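Local coordinates for putative glucose-6-phosphate 1-epimerase (Salmonella typhimurium, PDB 2HTA), which probably interconverts the alpha and beta anomers of D-glucose 6-phosphate and related hexose 6-phosphates, as a monomeric mutarotase of the galactose mutarotase-like clan, at residues V46-P49 against Q50-A53; W96-F99 against G100-Q104; P271-G274 against Y275-F278. All coordinates share one frame; numbering follows the deposited sequence.

In the fold
Three local contacts follow one another along a single chain built on antiparallel sheets, and none touches another. Contact 1 closes the hairpin between strands 41-48 and 51-56, its centre about 33 Å from that of contact 2 and away from the annotated sites; paired backbone bonds dominate it, with one face buried and the other exposed. Contacts 2 and 3 lie in or at the ends of loops beside the sheet that carries the proposed active-site residues. Contact 2, largely at the surface, relies on van der Waals packing of an indole, yet its Phe99 reaches Glu282. Contact 3, partly buried, is a turn running into a 3-10 segment, with backbone bonds, a bridging water and a sulfate.

Contact 1 of 3, residues V46-P49 against Q50-A53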
ATOM      1  N   VAL A  46     -14.763   5.346   5.698  1.00 20.95           N
ATOM      2  CA  VAL A  46     -15.208   6.546   5.025  1.00 20.50           C
ATOM      3  C   VAL A  46     -16.358   6.121   4.100  1.00 21.29           C
ATOM      4  O   VAL A  46     -16.183   5.369   3.137  1.00 20.53           O
ATOM      5  CB  VAL A  46     -14.065   7.169   4.138  1.00 21.64           C
ATOM      6  CG1 VAL A  46     -14.590   8.410   3.325  1.00 17.91           C
ATOM      7  CG2 VAL A  46     -12.841   7.567   4.982  1.00 20.34           C
ATOM      8  N   ASP A  47     -17.561   6.605   4.388  1.00 22.47           N
ATOM      9  CA  ASP A  47     -18.660   6.313   3.490  1.00 23.15           C
ATOM     10  C   ASP A  47     -19.206   7.705   3.098  1.00 23.52           C
ATOM     11  O   ASP A  47     -20.040   8.290   3.813  1.00 21.83           O
ATOM     12  CB  ASP A  47     -19.708   5.489   4.248  1.00 23.81           C
ATOM     13  CG  ASP A  47     -20.910   5.100   3.374  1.00 29.29           C
ATOM     14  OD1 ASP A  47     -21.090   5.633   2.256  1.00 27.60           O
ATOM     15  OD2 ASP A  47     -21.712   4.249   3.827  1.00 32.10           O
ATOM     16  N   HIS A  48     -18.660   8.256   2.012  1.00 23.35           N
ATOM     17  CA  HIS A  48     -18.917   9.642   1.625  1.00 23.11           C
ATOM     18  C   HIS A  48     -19.608   9.568   0.269  1.00 23.38           C
ATOM     19  O   HIS A  48     -19.403   8.601  -0.474  1.00 22.82           O
ATOM     20  CB  HIS A  48     -17.519  10.315   1.526  1.00 23.54           C
ATOM     21  CG  HIS A  48     -17.516  11.731   1.053  1.00 23.67           C
ATOM     22  ND1 HIS A  48     -17.616  12.080  -0.279  1.00 22.31           N
ATOM     23  CD2 HIS A  48     -17.312  12.880   1.727  1.00 22.67           C
ATOM     24  CE1 HIS A  48     -17.499  13.390  -0.392  1.00 18.71           C
ATOM     25  NE2 HIS A  48     -17.334  13.901   0.815  1.00 22.91           N
ATOM     26  N   PRO A  49     -20.416  10.601  -0.096  1.00 23.67           N
ATOM     27  CA  PRO A  49     -21.098  10.539  -1.409  1.00 24.41           C
ATOM     28  C   PRO A  49     -20.198  10.367  -2.646  1.00 24.00           C
ATOM     29  O   PRO A  49     -20.638   9.788  -3.662  1.00 23.34           O
ATOM     30  CB  PRO A  49     -21.811  11.891  -1.471  1.00 25.01           C
ATOM     31  CG  PRO A  49     -22.139  12.173  -0.052  1.00 26.57           C
ATOM     32  CD  PRO A  49     -20.805  11.816   0.629  1.00 23.37           C
ATOM     33  N   GLN A  50     -18.949  10.865  -2.575  1.00 22.79           N
ATOM     34  CA  GLN A  50     -18.051  10.801  -3.720  1.00 22.67           C
ATOM     35  C   GLN A  50     -16.977   9.689  -3.601  1.00 22.08           C
ATOM     36  O   GLN A  50     -16.193   9.501  -4.523  1.00 21.80           O
ATOM     37  CB  GLN A  50     -17.307  12.151  -3.820  1.00 23.63           C
ATOM     38  CG  GLN A  50     -18.257  13.333  -4.098  1.00 28.31           C
ATOM     39  CD  GLN A  50     -18.863  13.131  -5.449  1.00 31.58           C
ATOM     40  OE1 GLN A  50     -18.176  13.238  -6.458  1.00 35.19           O
ATOM     41  NE2 GLN A  50     -20.094  12.708  -5.481  1.00 36.55           N
ATOM     42  N   VAL A  51     -16.931   8.990  -2.469  1.00 21.44           N
ATOM     43  CA  VAL A  51     -15.864   7.981  -2.269  1.00 20.08           C
ATOM     44  C   VAL A  51     -16.167   7.061  -1.075  1.00 20.39           C
ATOM     45  O   VAL A  51     -16.654   7.503  -0.054  1.00 20.17           O
ATOM     46  CB  VAL A  51     -14.484   8.702  -1.988  1.00 18.63           C
ATOM     47  CG1 VAL A  51     -14.565   9.776  -0.830  1.00 19.06           C
ATOM     48  CG2 VAL A  51     -13.336   7.637  -1.768  1.00 19.29           C
ATOM     49  N   LYS A  52     -15.816   5.794  -1.224  1.00 19.72           N
ATOM     50  CA  LYS A  52     -15.848   4.846  -0.121  1.00 20.32           C
ATOM     51  C   LYS A  52     -14.417   4.368   0.098  1.00 19.36           C
ATOM     52  O   LYS A  52     -13.735   4.040  -0.858  1.00 20.67           O
ATOM     53  CB  LYS A  52     -16.713   3.640  -0.500  1.00 21.66           C
ATOM     54  CG  LYS A  52     -18.205   3.985  -0.462  1.00 25.23           C
ATOM     55  CD  LYS A  52     -19.017   2.740  -0.811  1.00 31.99           C
ATOM     56  CE  LYS A  52     -20.533   3.071  -0.734  1.00 34.68           C
ATOM     57  NZ  LYS A  52     -21.374   2.108  -1.512  1.00 37.79           N
ATOM     58  N   ALA A  53     -13.973   4.359   1.344  1.00 18.65           N
ATOM     59  CA  ALA A  53     -12.602   3.904   1.649  1.00 17.65           C
ATOM     60  C   ALA A  53     -12.565   3.388   3.074  1.00 18.05           C
ATOM     61  O   ALA A  53     -13.434   3.708   3.909  1.00 18.93           O
ATOM     62  CB  ALA A  53     -11.625   5.118   1.502  1.00 17.08           C
TER
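The contact between Val46-Pro49 and Gln50-Ala53 is the closed end of a beta hairpin, where strand 41-48 turns back into strand 51-56 through a type I turn from His48 to Val51. The two short strand segments run antiparallel, 4.8 Å between their axes. Val46 and Ala53 exchange two backbone bonds, Val46 N to Ala53 O at 2.8 Å and Ala53 N to Val46 O. His48 and Val51 form the next hydrogen-bonded pair, and its turn-side bond, Val51 N to His48 O, is longer at 3.2 Å. Asp47 and Lys52 are the non-hydrogen-bonded pair between them; there Lys52 CA lies 3.3 Å from Val46 O in a CA-H...O contact.

The imidazole of His48 adds a side-chain brace to this two-residue hairpin turn. With CG anti to the backbone N (chi1 176°), the ring lies alongside the turn, and ND1 accepts the backbone N-H of Gln50 at 2.9 Å, a nearly straight bond (166°) tilted 19° from the ring plane. Pro49 CD sits over one ring face, toward the rim. NE2 bonds Asp126 O, and both ring nitrogens are thereby engaged, which fixes the ring's rotation and implies a proton on NE2. The side chains of Val46, His48, Val51 and Ala53 share one buried face: Val51 CG1 is 3.8 Å from His48 CB, and Val46 CB is 4.1 Å from Ala53 CB. Val130 of strand 130-137 touches Val46 and His48. On the other, exposed face Asp47 and Lys52 run side by side, OD1 of Asp47 lying 5.2 Å from NZ of Lys52, too far for a salt bridge, so any attraction is probably weak.

Contact 2 of 3, residues W96-F99 against G100-Q104; sequences WPWF and GPAAQ
From Trp98 the backbone runs extended through Phe99, bends at Gly100 and continues through Pro101 to Ala102, so that 100-102 passes beside the Trp98 indole. Gly100 takes a positive phi (82°), a conformation that favours glycine. Further back, the peptide bond before Pro97 is cis.

Trp98 carries most of the contact. Its CG stands between the backbone N and the carbonyl carbon; this chi1 of 64° carries the ring toward 100-102, and chi2 of 89° turns the CD1-NE1 edge to them. Gly100 O meets that edge in the ring plane, 3.2 Å from CD1 of Trp98. Farther along the same ring, Ala102 CA approaches NE1 obliquely at 3.5 Å, while the Ala102 methyl CB packs 4.0 Å from Trp98 CE2. The indole N-H is engaged by Pro108 O, a bond that pins the ring from the same loop. Phe99 leaves the other way: the backbone N of Gly100 lies over one face of its ring, 3.3 Å from CG.

The loop follows strand 94-95. Phe99 packs on Val284 and Ala286 of strand 278-286, and its side chain comes within about 3 Å of that of Glu282, a proposed active-site residue, while Trp98 rests on Thr175 of strand 172-183.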
ATOM      1  N   TRP A  96       8.017   0.125   6.757  1.00 18.94           N
ATOM      2  CA  TRP A  96       8.940   1.043   7.436  1.00 17.82           C
ATOM      3  C   TRP A  96       9.377   0.431   8.776  1.00 18.21           C
ATOM      4  O   TRP A  96       8.552  -0.100   9.483  1.00 19.21           O
ATOM      5  CB  TRP A  96       8.201   2.362   7.674  1.00 17.79           C
ATOM      6  CG  TRP A  96       9.108   3.492   8.132  1.00 18.89           C
ATOM      7  CD1 TRP A  96       9.680   4.444   7.358  1.00 20.33           C
ATOM      8  CD2 TRP A  96       9.481   3.796   9.498  1.00 19.44           C
ATOM      9  NE1 TRP A  96      10.447   5.295   8.144  1.00 18.97           N
ATOM     10  CE2 TRP A  96      10.329   4.915   9.457  1.00 19.32           C
ATOM     11  CE3 TRP A  96       9.189   3.203  10.739  1.00 19.33           C
ATOM     12  CZ2 TRP A  96      10.912   5.471  10.624  1.00 21.64           C
ATOM     13  CZ3 TRP A  96       9.748   3.754  11.910  1.00 19.19           C
ATOM     14  CH2 TRP A  96      10.603   4.876  11.831  1.00 22.86           C
ATOM     15  N   PRO A  97      10.657   0.611   9.204  1.00 18.08           N
ATOM     16  CA  PRO A  97      11.762   1.343   8.612  1.00 18.59           C
ATOM     17  C   PRO A  97      12.683   0.504   7.716  1.00 18.34           C
ATOM     18  O   PRO A  97      13.816   0.922   7.476  1.00 17.47           O
ATOM     19  CB  PRO A  97      12.514   1.856   9.860  1.00 17.45           C
ATOM     20  CG  PRO A  97      12.381   0.699  10.854  1.00 19.85           C
ATOM     21  CD  PRO A  97      11.037   0.036  10.522  1.00 19.28           C
ATOM     22  N   TRP A  98      12.221  -0.643   7.205  1.00 18.23           N
ATOM     23  CA  TRP A  98      12.929  -1.288   6.086  1.00 19.11           C
ATOM     24  C   TRP A  98      11.980  -1.846   5.081  1.00 20.08           C
ATOM     25  O   TRP A  98      10.822  -2.108   5.398  1.00 21.68           O
ATOM     26  CB  TRP A  98      13.976  -2.366   6.535  1.00 20.47           C
ATOM     27  CG  TRP A  98      13.343  -3.553   7.227  1.00 20.79           C
ATOM     28  CD1 TRP A  98      12.864  -4.713   6.640  1.00 20.25           C
ATOM     29  CD2 TRP A  98      13.101  -3.669   8.621  1.00 19.80           C
ATOM     30  NE1 TRP A  98      12.348  -5.548   7.607  1.00 19.64           N
ATOM     31  CE2 TRP A  98      12.487  -4.945   8.833  1.00 21.20           C
ATOM     32  CE3 TRP A  98      13.403  -2.861   9.730  1.00 20.58           C
ATOM     33  CZ2 TRP A  98      12.108  -5.399  10.109  1.00 20.62           C
ATOM     34  CZ3 TRP A  98      13.021  -3.322  11.010  1.00 22.30           C
ATOM     35  CH2 TRP A  98      12.379  -4.574  11.178  1.00 22.20           C
ATOM     36  N   PHE A  99      12.441  -1.941   3.851  1.00 20.54           N
ATOM     37  CA  PHE A  99      11.686  -2.554   2.774  1.00 21.05           C
ATOM     38  C   PHE A  99      12.299  -3.953   2.509  1.00 21.27           C
ATOM     39  O   PHE A  99      13.529  -4.105   2.482  1.00 21.27           O
ATOM     40  CB  PHE A  99      11.799  -1.696   1.494  1.00 21.37           C
ATOM     41  CG  PHE A  99      11.169  -2.346   0.289  1.00 21.18           C
ATOM     42  CD1 PHE A  99       9.774  -2.555   0.236  1.00 23.76           C
ATOM     43  CD2 PHE A  99      11.955  -2.831  -0.743  1.00 24.96           C
ATOM     44  CE1 PHE A  99       9.192  -3.174  -0.878  1.00 24.09           C
ATOM     45  CE2 PHE A  99      11.377  -3.468  -1.846  1.00 23.57           C
ATOM     46  CZ  PHE A  99       9.966  -3.606  -1.900  1.00 23.92           C
ATOM     47  N   GLY A 100      11.440  -4.941   2.334  1.00 20.65           N
ATOM     48  CA  GLY A 100      11.842  -6.297   1.911  1.00 22.50           C
ATOM     49  C   GLY A 100      12.329  -7.112   3.114  1.00 21.90           C
ATOM     50  O   GLY A 100      12.102  -6.748   4.259  1.00 20.96           O
ATOM     51  N   PRO A 101      13.039  -8.199   2.858  1.00 23.74           N
ATOM     52  CA  PRO A 101      13.470  -9.075   3.969  1.00 23.13           C
ATOM     53  C   PRO A 101      14.314  -8.364   5.020  1.00 21.87           C
ATOM     54  O   PRO A 101      15.162  -7.528   4.666  1.00 21.84           O
ATOM     55  CB  PRO A 101      14.260 -10.175   3.245  1.00 24.64           C
ATOM     56  CG  PRO A 101      13.746 -10.207   1.894  1.00 26.24           C
ATOM     57  CD  PRO A 101      13.447  -8.723   1.534  1.00 24.87           C
ATOM     58  N   ALA A 102      14.071  -8.633   6.300  1.00 20.81           N
ATOM     59  CA  ALA A 102      14.833  -8.004   7.401  1.00 22.59           C
ATOM     60  C   ALA A 102      16.283  -8.380   7.310  1.00 22.26           C
ATOM     61  O   ALA A 102      16.594  -9.529   6.977  1.00 23.23           O
ATOM     62  CB  ALA A 102      14.346  -8.492   8.750  1.00 22.73           C
ATOM     63  N   ALA A 103      17.154  -7.449   7.654  1.00 21.76           N
ATOM     64  CA  ALA A 103      18.574  -7.772   7.828  1.00 20.64           C
ATOM     65  C   ALA A 103      18.705  -8.747   9.045  1.00 23.01           C
ATOM     66  O   ALA A 103      19.548  -9.675   9.009  1.00 22.06           O
ATOM     67  CB  ALA A 103      19.336  -6.531   8.121  1.00 20.84           C
ATOM     68  N   GLN A 104      17.924  -8.528  10.106  1.00 20.67           N
ATOM     69  CA  GLN A 104      18.151  -9.285  11.382  1.00 21.45           C
ATOM     70  C   GLN A 104      17.376 -10.589  11.434  1.00 22.50           C
ATOM     71  O   GLN A 104      16.232 -10.659  10.956  1.00 22.34           O
ATOM     72  CB  GLN A 104      17.835  -8.417  12.579  1.00 20.90           C
ATOM     73  CG  GLN A 104      18.782  -7.203  12.752  1.00 21.57           C
ATOM     74  CD  GLN A 104      18.094  -6.035  13.467  1.00 22.43           C
ATOM     75  OE1 GLN A 104      16.920  -5.693  13.165  1.00 25.80           O
ATOM     76  NE2 GLN A 104      18.783  -5.443  14.416  1.00 22.12           N
TER

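Contact 3 of 3, residues P271-G274 against Y275-F278. With SO4 (sulfate ion), chain C.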
ATOM      1  N   PRO A 271      -6.297 -15.888  -0.995  1.00 30.52           N
ATOM      2  CA  PRO A 271      -7.044 -16.872  -1.717  1.00 30.75           C
ATOM      3  C   PRO A 271      -6.119 -17.583  -2.711  1.00 30.61           C
ATOM      4  O   PRO A 271      -5.186 -16.969  -3.270  1.00 29.53           O
ATOM      5  CB  PRO A 271      -8.060 -16.013  -2.490  1.00 29.91           C
ATOM      6  CG  PRO A 271      -8.167 -14.797  -1.705  1.00 31.44           C
ATOM      7  CD  PRO A 271      -6.788 -14.535  -1.317  1.00 30.49           C
ATOM      8  N   ASP A 272      -6.376 -18.870  -2.950  1.00 29.54           N
ATOM      9  CA  ASP A 272      -5.543 -19.635  -3.895  1.00 30.10           C
ATOM     10  C   ASP A 272      -5.434 -18.950  -5.268  1.00 29.45           C
ATOM     11  O   ASP A 272      -4.343 -18.928  -5.893  1.00 27.93           O
ATOM     12  CB  ASP A 272      -6.128 -21.051  -4.102  1.00 30.98           C
ATOM     13  CG  ASP A 272      -5.878 -21.972  -2.952  1.00 32.85           C
ATOM     14  OD1 ASP A 272      -4.954 -21.731  -2.141  1.00 32.10           O
ATOM     15  OD2 ASP A 272      -6.622 -22.998  -2.895  1.00 34.44           O
ATOM     16  N   ASP A 273      -6.555 -18.386  -5.729  1.00 27.88           N
ATOM     17  CA  ASP A 273      -6.603 -17.659  -7.002  1.00 29.19           C
ATOM     18  C   ASP A 273      -6.451 -16.124  -6.850  1.00 27.08           C
ATOM     19  O   ASP A 273      -6.717 -15.374  -7.801  1.00 27.12           O
ATOM     20  CB  ASP A 273      -7.907 -17.944  -7.747  1.00 30.18           C
ATOM     21  CG  ASP A 273      -7.905 -19.314  -8.392  1.00 37.57           C
ATOM     22  OD1 ASP A 273      -6.786 -19.861  -8.649  1.00 42.54           O
ATOM     23  OD2 ASP A 273      -9.006 -19.858  -8.647  1.00 42.10           O
ATOM     24  N   GLY A 274      -6.049 -15.665  -5.668  1.00 26.49           N
ATOM     25  CA  GLY A 274      -5.912 -14.201  -5.430  1.00 25.61           C
ATOM     26  C   GLY A 274      -5.051 -13.470  -6.446  1.00 25.48           C
ATOM     27  O   GLY A 274      -5.357 -12.326  -6.864  1.00 24.54           O
ATOM     28  N   TYR A 275      -3.958 -14.108  -6.843  1.00 24.75           N
ATOM     29  CA  TYR A 275      -3.006 -13.500  -7.788  1.00 25.02           C
ATOM     30  C   TYR A 275      -3.647 -13.088  -9.107  1.00 25.05           C
ATOM     31  O   TYR A 275      -3.138 -12.213  -9.777  1.00 25.51           O
ATOM     32  CB  TYR A 275      -1.839 -14.435  -8.075  1.00 24.90           C
ATOM     33  CG  TYR A 275      -2.237 -15.556  -9.058  1.00 27.54           C
ATOM     34  CD1 TYR A 275      -1.893 -15.477 -10.426  1.00 26.47           C
ATOM     35  CD2 TYR A 275      -3.006 -16.636  -8.629  1.00 25.52           C
ATOM     36  CE1 TYR A 275      -2.277 -16.463 -11.331  1.00 28.22           C
ATOM     37  CE2 TYR A 275      -3.396 -17.619  -9.521  1.00 28.55           C
ATOM     38  CZ  TYR A 275      -3.018 -17.528 -10.862  1.00 28.03           C
ATOM     39  OH  TYR A 275      -3.412 -18.535 -11.725  1.00 30.68           O
ATOM     40  N   LYS A 276      -4.772 -13.702  -9.469  1.00 24.99           N
ATOM     41  CA  LYS A 276      -5.493 -13.366 -10.676  1.00 25.32           C
ATOM     42  C   LYS A 276      -6.007 -11.916 -10.744  1.00 24.61           C
ATOM     43  O   LYS A 276      -6.146 -11.389 -11.828  1.00 24.64           O
ATOM     44  CB  LYS A 276      -6.685 -14.306 -10.868  1.00 25.84           C
ATOM     45  CG  LYS A 276      -6.175 -15.683 -11.314  1.00 27.33           C
ATOM     46  CD  LYS A 276      -7.301 -16.655 -11.580  1.00 33.37           C
ATOM     47  CE  LYS A 276      -6.734 -17.923 -12.233  1.00 38.78           C
ATOM     48  NZ  LYS A 276      -7.819 -18.846 -12.736  1.00 40.91           N
ATOM     49  N   THR A 277      -6.345 -11.325  -9.596  1.00 22.50           N
ATOM     50  CA  THR A 277      -7.047 -10.051  -9.611  1.00 21.50           C
ATOM     51  C   THR A 277      -6.307  -8.891  -8.929  1.00 21.78           C
ATOM     52  O   THR A 277      -6.920  -7.852  -8.601  1.00 20.59           O
ATOM     53  CB  THR A 277      -8.473 -10.182  -9.056  1.00 22.06           C
ATOM     54  OG1 THR A 277      -8.427 -10.830  -7.773  1.00 22.87           O
ATOM     55  CG2 THR A 277      -9.312 -11.034 -10.045  1.00 23.26           C
ATOM     56  N   PHE A 278      -4.986  -9.030  -8.789  1.00 21.06           N
ATOM     57  CA  PHE A 278      -4.190  -7.861  -8.402  1.00 21.04           C
ATOM     58  C   PHE A 278      -2.833  -7.796  -9.058  1.00 20.89           C
ATOM     59  O   PHE A 278      -2.276  -8.828  -9.506  1.00 21.26           O
ATOM     60  CB  PHE A 278      -4.082  -7.741  -6.871  1.00 20.46           C
ATOM     61  CG  PHE A 278      -3.045  -8.667  -6.244  1.00 22.27           C
ATOM     62  CD1 PHE A 278      -1.698  -8.285  -6.128  1.00 21.36           C
ATOM     63  CD2 PHE A 278      -3.432  -9.926  -5.766  1.00 21.85           C
ATOM     64  CE1 PHE A 278      -0.751  -9.143  -5.556  1.00 22.21           C
ATOM     65  CE2 PHE A 278      -2.480 -10.788  -5.162  1.00 20.91           C
ATOM     66  CZ  PHE A 278      -1.164 -10.382  -5.053  1.00 22.14           C
TER
HETATM   67  S   SO4 C 300      -9.616 -20.091  -1.167  1.00 40.99           S
HETATM   68  O1  SO4 C 300     -10.229 -19.333  -2.271  1.00 42.74           O
HETATM   69  O2  SO4 C 300     -10.187 -21.446  -1.267  1.00 44.82           O
HETATM   70  O3  SO4 C 300      -8.199 -20.225  -1.327  1.00 36.95           O
HETATM   71  O4  SO4 C 300      -9.984 -19.479   0.101  1.00 40.32           O
HETATM   72  O   HOH W   1      -8.781 -13.504  -7.840  1.00 25.36           O
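Asp273 and Lys276 lie side by side and point the same way, whereas the Tyr275 ring crosses Asp273 obliquely, its plane 67° from the carboxylate. The Lys276 chain is fully stretched: its CB rests 3.2 Å from Asp273 O, and NZ ends 4.3 Å from Asp273 OD1, too far for a salt bridge. Lys276 CG also covers one face of the Tyr275 ring, toward the rim. A chi1 of 77° tucks that ring back along the turn, where its edge meets Asp272 O in plane, 3.8 Å from CD2.

The backbone forms a type I turn, closed by Gly274 N to Pro271 O, and leads through a 3-10 segment into strand 278-286. Successive i to i+3 bonds follow: Lys276 N to Asp273 O at 3.1 Å, and the straighter Thr277 N to Gly274 O (168°). A water donates to Asp273 O and also bonds Thr277 OG1. Phe278 folds back, its CD2 3.3 Å from Gly274 O; its side chain lies about 6 Å from that of Arg89, a substrate-binding residue by similarity. Asp272 N binds sulfate O3 at 2.8 Å; Asn79 also holds this ion, probably from the crystallisation liquor.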